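PDB 4UB9: molinate hydrolase from Gulosibacter molinativorax, which hydrolyses the thiocarbamate pesticide molinate and is a zinc-binding member of the amidohydrolase family. Local coordinates for residues Gly92-Gly103 with Gly136-Ala147; Tyr123-Leu134 with Arg157-Ile168. All blocks are in the same frame, centred on the assembly; numbering follows the deposited sequence.

In the fold
Contact 1 and contact 2 lie side by side, their centres about 10 Å apart, and share one run of the amidohydrolase chain. The segments alternate: strands 88-95 and 97-98 come first, then helix 122-135, strand 138-143, helix 148-159 and strand 167-170. Contact 1 pairs the strands before and after helix 122-135. Contact 2 packs that helix against the end of helix 148-159 and the start of strand 167-170. Strand 138-143 is the neighbour of strand 167-170 in the sheet, and Arg167 NH1 is hydrogen-bonded to Thr140 OG1. Contact 1 lies near the zinc; contact 2 joins outer helices to that sheet and reaches the second subunit. Together they link inner strands near the zinc to the subunit interface.

Contact 1. Residues Gly92-Gly103 with Gly136-Ala147; sequences GLVNGNVHLLDG and GGVTTVFDTWNA
The Phe142 ring meets strand 88-95 with its edge. CG1 of Val94 lies in the ring plane, 3.7 Å from Phe142 CE2, and the carbonyl O of Asn95 sits at the same edge. Tyr430 stacks on this ring from outside the two segments. The His99 ring is also met at its edge, where its CD2 comes 3.1 Å from Trp145 O. CB of Trp145 lies 3.4 Å from His99 CD2, and the two side chains cross at about a right angle. The Trp145 indole reaches Gly103, with CZ3 3.6 Å from Gly103 CA, and stacks with Phe208.

The short strand around Leu93 to Asn95 runs parallel to strand 138-143, with 27° between their axes. Asn95 N bonds to Thr140 O, and Phe142 N returns to Asn95 O. Beta bulges shift the register between Leu93 and Val94 and again between Asn95 and Val98. Leu100 CD1 and Val141 CG2 meet tip to tip, 4.1 Å apart. These are adjacent parallel strands joined through helix 122-135, a beta-alpha-beta unit of the TIM-barrel fold. Asn97, bonded to Asp373, brings the pair within about 6 Å of the zinc, measured from its side chain.

At the end of strand 138-143, Asp143 ties the strand to the loops that follow. Its CG is anti to the backbone N (chi1 -178°), which turns Asp143 OD2 to Leu100 N at 3.0 Å, a donor above the carboxylate plane. Asn146 ND2 donates to Asp143 OD2 at 2.7 Å, from the opposite face of the carboxylate. OD1 takes Trp145 N in an Asx turn.

Contact 2. Residues Tyr123-Leu134 with Arg157-Ile168; sequences YKVIEEAAQIAL and RIASGAAEGARI
Charge pairing joins Glu127 and Arg157. The arginine grips the carboxylate side-on: Arg157 NE lies 2.7 Å from Glu127 OE2, on its syn lone pair, and Arg157 NH2 lies 2.9 Å from Glu127 OE1. The two planes are nearly coplanar, 22° apart. A bend at chi3 (35°) turns the guanidinium into this position. Tyr123 CE2 lies over one face of the Arg157 guanidinium, offset toward its rim, with the two planes 82° apart. With an alanine in place of this arginine, the buried Glu127 carboxylate would probably lose its charge partner, and the contact with Tyr123 would go too.

Two hydrogen bonds fasten the loop to the helix. Ala166 N reaches Ala130 O at 3.2 Å, from the face of the carbonyl opposite Leu134 N. Gln131 NE2 donates to Glu164 O at 3.0 Å, from above the carbonyl plane, while Gln131 OE1 accepts from Leu481 N.

Apolar side chains meet beside these bonds. Ala130 CB meets Ile158 CD1 at 3.9 Å, and Ile126 CG2 meets Ile168 CD1. In the backbone, Gly165 CA lies 3.8 Å from Gln131 CG. Helix 122-135 packs as in a TIM barrel, where outer helices lie on one another and on inner strands.

Contact 1. Residues Gly92-Gly103 with Gly136-Ala147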
# COMPACT_ATOMS: atom_id res chain seq x y z
N GLY A 92 -13.46 32.91 -32.25
CA GLY A 92 -12.65 31.76 -31.86
C GLY A 92 -12.88 31.42 -30.38
O GLY A 92 -12.88 32.31 -29.51
N LEU A 93 -13.15 30.15 -30.10
CA LEU A 93 -13.44 29.75 -28.73
C LEU A 93 -12.16 29.79 -27.89
O LEU A 93 -11.03 29.67 -28.39
CB LEU A 93 -14.11 28.38 -28.67
CG LEU A 93 -15.41 28.28 -29.48
CD1 LEU A 93 -16.02 26.90 -29.40
CD2 LEU A 93 -16.43 29.30 -29.06
N VAL A 94 -12.38 29.95 -26.58
CA VAL A 94 -11.29 30.19 -25.62
C VAL A 94 -11.49 29.40 -24.36
O VAL A 94 -12.55 29.43 -23.73
CB VAL A 94 -11.21 31.69 -25.24
CG1 VAL A 94 -10.05 31.94 -24.29
CG2 VAL A 94 -11.06 32.55 -26.49
N ASN A 95 -10.45 28.67 -23.99
CA ASN A 95 -10.50 27.83 -22.79
C ASN A 95 -9.58 28.43 -21.75
O ASN A 95 -8.37 28.50 -21.95
CB ASN A 95 -10.07 26.39 -23.09
CG ASN A 95 -10.46 25.41 -21.99
OD1 ASN A 95 -10.37 25.72 -20.78
ND2 ASN A 95 -10.90 24.22 -22.39
N GLY A 96 -10.15 28.76 -20.60
CA GLY A 96 -9.41 29.42 -19.52
C GLY A 96 -8.54 28.55 -18.62
O GLY A 96 -7.82 29.06 -17.77
N ASN A 97 -8.63 27.24 -18.79
CA ASN A 97 -7.84 26.32 -18.01
C ASN A 97 -7.75 24.95 -18.60
O ASN A 97 -8.64 24.12 -18.44
CB ASN A 97 -8.35 26.20 -16.59
CG ASN A 97 -7.48 25.30 -15.73
OD1 ASN A 97 -6.31 25.12 -16.01
ND2 ASN A 97 -8.05 24.75 -14.69
N VAL A 98 -6.63 24.70 -19.24
CA VAL A 98 -6.27 23.37 -19.71
C VAL A 98 -4.89 22.94 -19.23
O VAL A 98 -4.11 23.72 -18.69
CB VAL A 98 -6.25 23.28 -21.26
CG1 VAL A 98 -7.56 23.78 -21.83
CG2 VAL A 98 -5.08 24.07 -21.84
N HIS A 99 -4.57 21.67 -19.48
CA HIS A 99 -3.24 21.12 -19.23
C HIS A 99 -2.82 20.29 -20.44
O HIS A 99 -3.32 19.19 -20.69
CB HIS A 99 -3.23 20.30 -17.97
CG HIS A 99 -3.64 21.08 -16.77
ND1 HIS A 99 -4.76 20.77 -16.02
CD2 HIS A 99 -3.10 22.17 -16.19
CE1 HIS A 99 -4.89 21.65 -15.04
NE2 HIS A 99 -3.88 22.50 -15.11
N LEU A 100 -1.86 20.83 -21.16
CA LEU A 100 -1.41 20.27 -22.42
C LEU A 100 -0.45 19.07 -22.27
O LEU A 100 -0.24 18.32 -23.23
CB LEU A 100 -0.79 21.37 -23.29
CG LEU A 100 -1.83 22.48 -23.60
CD1 LEU A 100 -1.21 23.64 -24.36
CD2 LEU A 100 -3.04 21.97 -24.41
N LEU A 101 0.14 18.92 -21.07
CA LEU A 101 0.56 17.61 -20.56
C LEU A 101 -0.50 17.27 -19.52
O LEU A 101 -0.76 18.07 -18.62
CB LEU A 101 1.93 17.65 -19.91
CG LEU A 101 3.14 17.86 -20.84
CD1 LEU A 101 4.46 17.79 -20.07
CD2 LEU A 101 3.16 16.82 -21.93
N ASP A 102 -1.10 16.10 -19.62
CA ASP A 102 -2.38 15.81 -18.94
C ASP A 102 -2.25 15.60 -17.44
O ASP A 102 -2.00 14.51 -16.95
CB ASP A 102 -3.05 14.58 -19.56
CG ASP A 102 -4.48 14.39 -19.08
OD1 ASP A 102 -4.88 14.95 -18.02
OD2 ASP A 102 -5.22 13.72 -19.81
N GLY A 103 -2.49 16.66 -16.70
CA GLY A 103 -2.29 16.64 -15.26
C GLY A 103 -3.34 15.90 -14.47
O GLY A 103 -3.04 15.30 -13.41
N GLY A 136 -11.63 21.26 -31.82
CA GLY A 136 -12.91 21.63 -31.20
C GLY A 136 -13.27 23.12 -31.29
O GLY A 136 -14.15 23.60 -30.58
N GLY A 137 -12.57 23.86 -32.13
CA GLY A 137 -12.89 25.28 -32.35
C GLY A 137 -12.22 26.26 -31.38
O GLY A 137 -12.50 27.47 -31.40
N VAL A 138 -11.33 25.74 -30.55
CA VAL A 138 -10.68 26.55 -29.54
C VAL A 138 -9.41 27.12 -30.16
O VAL A 138 -8.48 26.37 -30.45
CB VAL A 138 -10.36 25.76 -28.28
CG1 VAL A 138 -9.59 26.61 -27.27
CG2 VAL A 138 -11.63 25.23 -27.66
N THR A 139 -9.39 28.42 -30.37
CA THR A 139 -8.24 29.06 -31.01
C THR A 139 -7.21 29.60 -30.00
O THR A 139 -6.05 29.85 -30.35
CB THR A 139 -8.70 30.21 -31.91
OG1 THR A 139 -9.77 30.90 -31.26
CG2 THR A 139 -9.17 29.66 -33.26
N THR A 140 -7.63 29.77 -28.75
CA THR A 140 -6.73 30.19 -27.66
C THR A 140 -6.91 29.34 -26.41
O THR A 140 -8.04 29.18 -25.93
CB THR A 140 -6.91 31.67 -27.28
OG1 THR A 140 -6.71 32.48 -28.45
CG2 THR A 140 -5.92 32.10 -26.21
N VAL A 141 -5.80 28.79 -25.92
CA VAL A 141 -5.82 28.06 -24.67
C VAL A 141 -4.92 28.68 -23.61
O VAL A 141 -3.81 29.14 -23.90
CB VAL A 141 -5.43 26.56 -24.82
CG1 VAL A 141 -6.48 25.82 -25.63
CG2 VAL A 141 -4.06 26.39 -25.41
N PHE A 142 -5.40 28.64 -22.39
CA PHE A 142 -4.64 29.09 -21.22
C PHE A 142 -4.29 27.90 -20.39
O PHE A 142 -5.16 27.26 -19.76
CB PHE A 142 -5.46 30.09 -20.43
CG PHE A 142 -5.63 31.37 -21.15
CD1 PHE A 142 -4.68 32.36 -21.07
CD2 PHE A 142 -6.73 31.58 -21.96
CE1 PHE A 142 -4.83 33.58 -21.75
CE2 PHE A 142 -6.88 32.77 -22.65
CZ PHE A 142 -5.93 33.77 -22.54
N ASP A 143 -3.01 27.57 -20.43
CA ASP A 143 -2.45 26.43 -19.72
C ASP A 143 -1.92 26.84 -18.34
O ASP A 143 -0.99 27.60 -18.20
CB ASP A 143 -1.36 25.75 -20.53
CG ASP A 143 -0.79 24.51 -19.83
OD1 ASP A 143 -0.44 24.59 -18.61
OD2 ASP A 143 -0.62 23.47 -20.51
N THR A 144 -2.51 26.23 -17.35
CA THR A 144 -2.45 26.66 -15.96
C THR A 144 -1.49 25.82 -15.10
O THR A 144 -1.19 26.13 -13.95
CB THR A 144 -3.92 26.59 -15.50
OG1 THR A 144 -4.52 27.89 -15.61
CG2 THR A 144 -4.09 26.04 -14.23
N TRP A 145 -1.00 24.75 -15.69
CA TRP A 145 -0.03 23.86 -15.07
C TRP A 145 0.58 22.92 -16.10
O TRP A 145 -0.10 22.13 -16.75
CB TRP A 145 -0.61 22.99 -13.95
CG TRP A 145 0.46 22.10 -13.28
CD1 TRP A 145 1.37 22.48 -12.36
CD2 TRP A 145 0.71 20.73 -13.54
NE1 TRP A 145 2.17 21.43 -12.01
CE2 TRP A 145 1.77 20.33 -12.71
CE3 TRP A 145 0.13 19.79 -14.38
CZ2 TRP A 145 2.27 19.04 -12.70
CZ3 TRP A 145 0.61 18.51 -14.37
CH2 TRP A 145 1.68 18.15 -13.54
N ASN A 146 1.89 23.02 -16.22
CA ASN A 146 2.63 22.29 -17.20
C ASN A 146 4.09 22.42 -16.86
O ASN A 146 4.45 23.16 -15.94
CB ASN A 146 2.36 22.88 -18.58
CG ASN A 146 2.52 21.85 -19.69
OD1 ASN A 146 3.44 21.02 -19.67
ND2 ASN A 146 1.63 21.91 -20.67
N ALA A 147 4.92 21.71 -17.60
CA ALA A 147 6.37 21.84 -17.49
C ALA A 147 6.87 23.01 -18.33
O ALA A 147 6.65 23.07 -19.54
CB ALA A 147 7.06 20.58 -17.92

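Contact 2. Residues Tyr123-Leu134 with Arg157-Ile168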
# COMPACT_ATOMS: atom_id res chain seq x y z
N TYR A 123 7.36 18.56 -26.04
CA TYR A 123 6.86 19.73 -26.77
C TYR A 123 5.89 19.31 -27.87
O TYR A 123 4.93 20.04 -28.16
CB TYR A 123 7.97 20.61 -27.34
CG TYR A 123 8.77 20.06 -28.52
CD1 TYR A 123 9.80 19.17 -28.31
CD2 TYR A 123 8.47 20.42 -29.82
CE1 TYR A 123 10.51 18.63 -29.37
CE2 TYR A 123 9.20 19.93 -30.89
CZ TYR A 123 10.23 19.03 -30.66
OH TYR A 123 11.00 18.54 -31.69
N LYS A 124 6.11 18.15 -28.47
CA LYS A 124 5.20 17.64 -29.52
C LYS A 124 3.90 17.15 -28.95
O LYS A 124 2.86 17.26 -29.57
CB LYS A 124 5.84 16.53 -30.31
CG LYS A 124 6.90 17.05 -31.26
CD LYS A 124 7.54 15.95 -32.07
CE LYS A 124 8.52 16.57 -33.04
NZ LYS A 124 9.58 15.61 -33.42
N VAL A 125 3.97 16.58 -27.74
CA VAL A 125 2.76 16.17 -27.05
C VAL A 125 1.89 17.41 -26.83
O VAL A 125 0.66 17.39 -26.99
CB VAL A 125 3.07 15.54 -25.69
CG1 VAL A 125 1.80 15.33 -24.86
CG2 VAL A 125 3.80 14.24 -25.89
N ILE A 126 2.54 18.49 -26.43
CA ILE A 126 1.84 19.72 -26.12
C ILE A 126 1.22 20.30 -27.40
O ILE A 126 0.08 20.74 -27.42
CB ILE A 126 2.78 20.73 -25.44
CG1 ILE A 126 3.05 20.27 -24.01
CG2 ILE A 126 2.15 22.13 -25.41
CD1 ILE A 126 4.13 21.06 -23.31
N GLU A 127 1.99 20.29 -28.48
CA GLU A 127 1.46 20.76 -29.80
C GLU A 127 0.27 19.92 -30.25
O GLU A 127 -0.77 20.47 -30.62
CB GLU A 127 2.53 20.78 -30.86
CG GLU A 127 3.55 21.88 -30.59
CD GLU A 127 4.85 21.75 -31.37
OE1 GLU A 127 4.95 20.84 -32.22
OE2 GLU A 127 5.77 22.57 -31.12
N GLU A 128 0.41 18.62 -30.17
CA GLU A 128 -0.72 17.70 -30.49
C GLU A 128 -1.98 18.08 -29.67
O GLU A 128 -3.09 18.14 -30.21
CB GLU A 128 -0.35 16.24 -30.19
CG GLU A 128 -1.47 15.23 -30.41
CD GLU A 128 -1.13 13.80 -29.99
OE1 GLU A 128 -0.34 13.65 -29.03
OE2 GLU A 128 -1.64 12.82 -30.58
N ALA A 129 -1.80 18.33 -28.37
CA ALA A 129 -2.94 18.67 -27.51
C ALA A 129 -3.56 20.02 -27.90
O ALA A 129 -4.78 20.19 -27.88
CB ALA A 129 -2.53 18.70 -26.06
N ALA A 130 -2.70 20.96 -28.28
CA ALA A 130 -3.16 22.26 -28.76
C ALA A 130 -3.97 22.12 -30.07
O ALA A 130 -4.92 22.85 -30.33
CB ALA A 130 -1.99 23.18 -28.98
N GLN A 131 -3.56 21.17 -30.90
CA GLN A 131 -4.26 20.89 -32.17
C GLN A 131 -5.60 20.25 -31.91
O GLN A 131 -6.56 20.52 -32.61
CB GLN A 131 -3.42 19.99 -33.06
CG GLN A 131 -2.22 20.73 -33.61
CD GLN A 131 -1.21 19.80 -34.27
OE1 GLN A 131 -1.50 18.67 -34.60
NE2 GLN A 131 -0.03 20.29 -34.43
N ILE A 132 -5.66 19.41 -30.89
CA ILE A 132 -6.92 18.81 -30.51
C ILE A 132 -7.90 19.85 -29.95
O ILE A 132 -9.09 19.76 -30.15
CB ILE A 132 -6.70 17.69 -29.52
CG1 ILE A 132 -6.07 16.52 -30.27
CG2 ILE A 132 -8.00 17.26 -28.86
CD1 ILE A 132 -5.71 15.35 -29.39
N ALA A 133 -7.38 20.86 -29.28
CA ALA A 133 -8.24 21.95 -28.82
C ALA A 133 -8.78 22.70 -30.03
O ALA A 133 -9.98 22.96 -30.12
CB ALA A 133 -7.48 22.88 -27.90
N LEU A 134 -7.87 23.00 -30.95
CA LEU A 134 -8.19 23.69 -32.20
C LEU A 134 -9.25 22.94 -33.03
O LEU A 134 -10.21 23.54 -33.55
CB LEU A 134 -6.95 23.89 -33.03
CG LEU A 134 -7.09 24.77 -34.27
CD1 LEU A 134 -7.69 26.12 -33.96
CD2 LEU A 134 -5.74 24.95 -34.96
N ARG A 157 6.77 28.00 -30.97
CA ARG A 157 6.65 27.43 -32.29
C ARG A 157 5.29 27.65 -32.90
O ARG A 157 5.17 27.88 -34.09
CB ARG A 157 7.01 25.95 -32.26
CG ARG A 157 8.52 25.76 -32.26
CD ARG A 157 8.95 24.35 -31.86
NE ARG A 157 8.01 23.33 -32.33
CZ ARG A 157 8.08 22.71 -33.51
NH1 ARG A 157 9.02 23.01 -34.38
NH2 ARG A 157 7.17 21.80 -33.83
N ILE A 158 4.25 27.54 -32.10
CA ILE A 158 2.90 27.81 -32.62
C ILE A 158 2.74 29.31 -32.91
O ILE A 158 2.23 29.70 -33.94
CB ILE A 158 1.83 27.37 -31.63
CG1 ILE A 158 1.81 25.87 -31.56
CG2 ILE A 158 0.45 27.92 -32.04
CD1 ILE A 158 0.94 25.30 -30.44
N ALA A 159 3.21 30.13 -32.00
CA ALA A 159 3.14 31.58 -32.19
C ALA A 159 3.91 32.08 -33.41
O ALA A 159 3.51 33.07 -34.03
CB ALA A 159 3.64 32.33 -30.95
N SER A 160 5.03 31.43 -33.72
CA SER A 160 5.89 31.84 -34.85
C SER A 160 5.46 31.15 -36.17
O SER A 160 6.04 31.39 -37.20
CB SER A 160 7.34 31.46 -34.59
OG SER A 160 7.48 30.06 -34.84
N GLY A 161 4.46 30.28 -36.11
CA GLY A 161 4.01 29.61 -37.31
C GLY A 161 4.76 28.34 -37.68
O GLY A 161 4.39 27.66 -38.63
N ALA A 162 5.77 27.98 -36.90
CA ALA A 162 6.49 26.71 -37.13
C ALA A 162 5.65 25.45 -36.87
O ALA A 162 6.00 24.35 -37.31
CB ALA A 162 7.74 26.64 -36.29
N ALA A 163 4.57 25.61 -36.13
CA ALA A 163 3.72 24.47 -35.80
C ALA A 163 2.27 24.89 -35.68
O ALA A 163 1.94 26.02 -35.35
CB ALA A 163 4.17 23.83 -34.51
N GLU A 164 1.43 23.91 -35.91
CA GLU A 164 -0.01 24.08 -35.88
C GLU A 164 -0.60 23.93 -34.46
O GLU A 164 -0.09 23.17 -33.63
CB GLU A 164 -0.63 23.04 -36.81
CG GLU A 164 -2.15 23.02 -36.85
CD GLU A 164 -2.72 24.26 -37.54
OE1 GLU A 164 -2.73 25.34 -36.91
OE2 GLU A 164 -3.17 24.14 -38.71
N GLY A 165 -1.67 24.66 -34.20
CA GLY A 165 -2.44 24.51 -32.96
C GLY A 165 -3.07 25.78 -32.45
O GLY A 165 -2.75 26.87 -32.86
N ALA A 166 -3.94 25.63 -31.48
CA ALA A 166 -4.42 26.77 -30.71
C ALA A 166 -3.25 27.55 -30.16
O ALA A 166 -2.21 26.97 -29.85
CB ALA A 166 -5.32 26.32 -29.56
N ARG A 167 -3.39 28.88 -30.08
CA ARG A 167 -2.31 29.63 -29.47
C ARG A 167 -2.37 29.41 -27.95
O ARG A 167 -3.44 29.19 -27.34
CB ARG A 167 -2.26 31.10 -29.84
CG ARG A 167 -3.18 32.00 -29.10
CD ARG A 167 -2.95 33.46 -29.49
NE ARG A 167 -3.26 33.68 -30.90
CZ ARG A 167 -4.47 33.61 -31.45
NH1 ARG A 167 -5.56 33.38 -30.74
NH2 ARG A 167 -4.59 33.81 -32.77
N ILE A 168 -1.19 29.41 -27.39
CA ILE A 168 -0.96 29.09 -26.00
C ILE A 168 -0.45 30.25 -25.21
O ILE A 168 0.46 30.95 -25.61
CB ILE A 168 0.09 28.00 -25.88
CG1 ILE A 168 -0.34 26.75 -26.62
CG2 ILE A 168 0.31 27.64 -24.40
CD1 ILE A 168 0.75 25.71 -26.70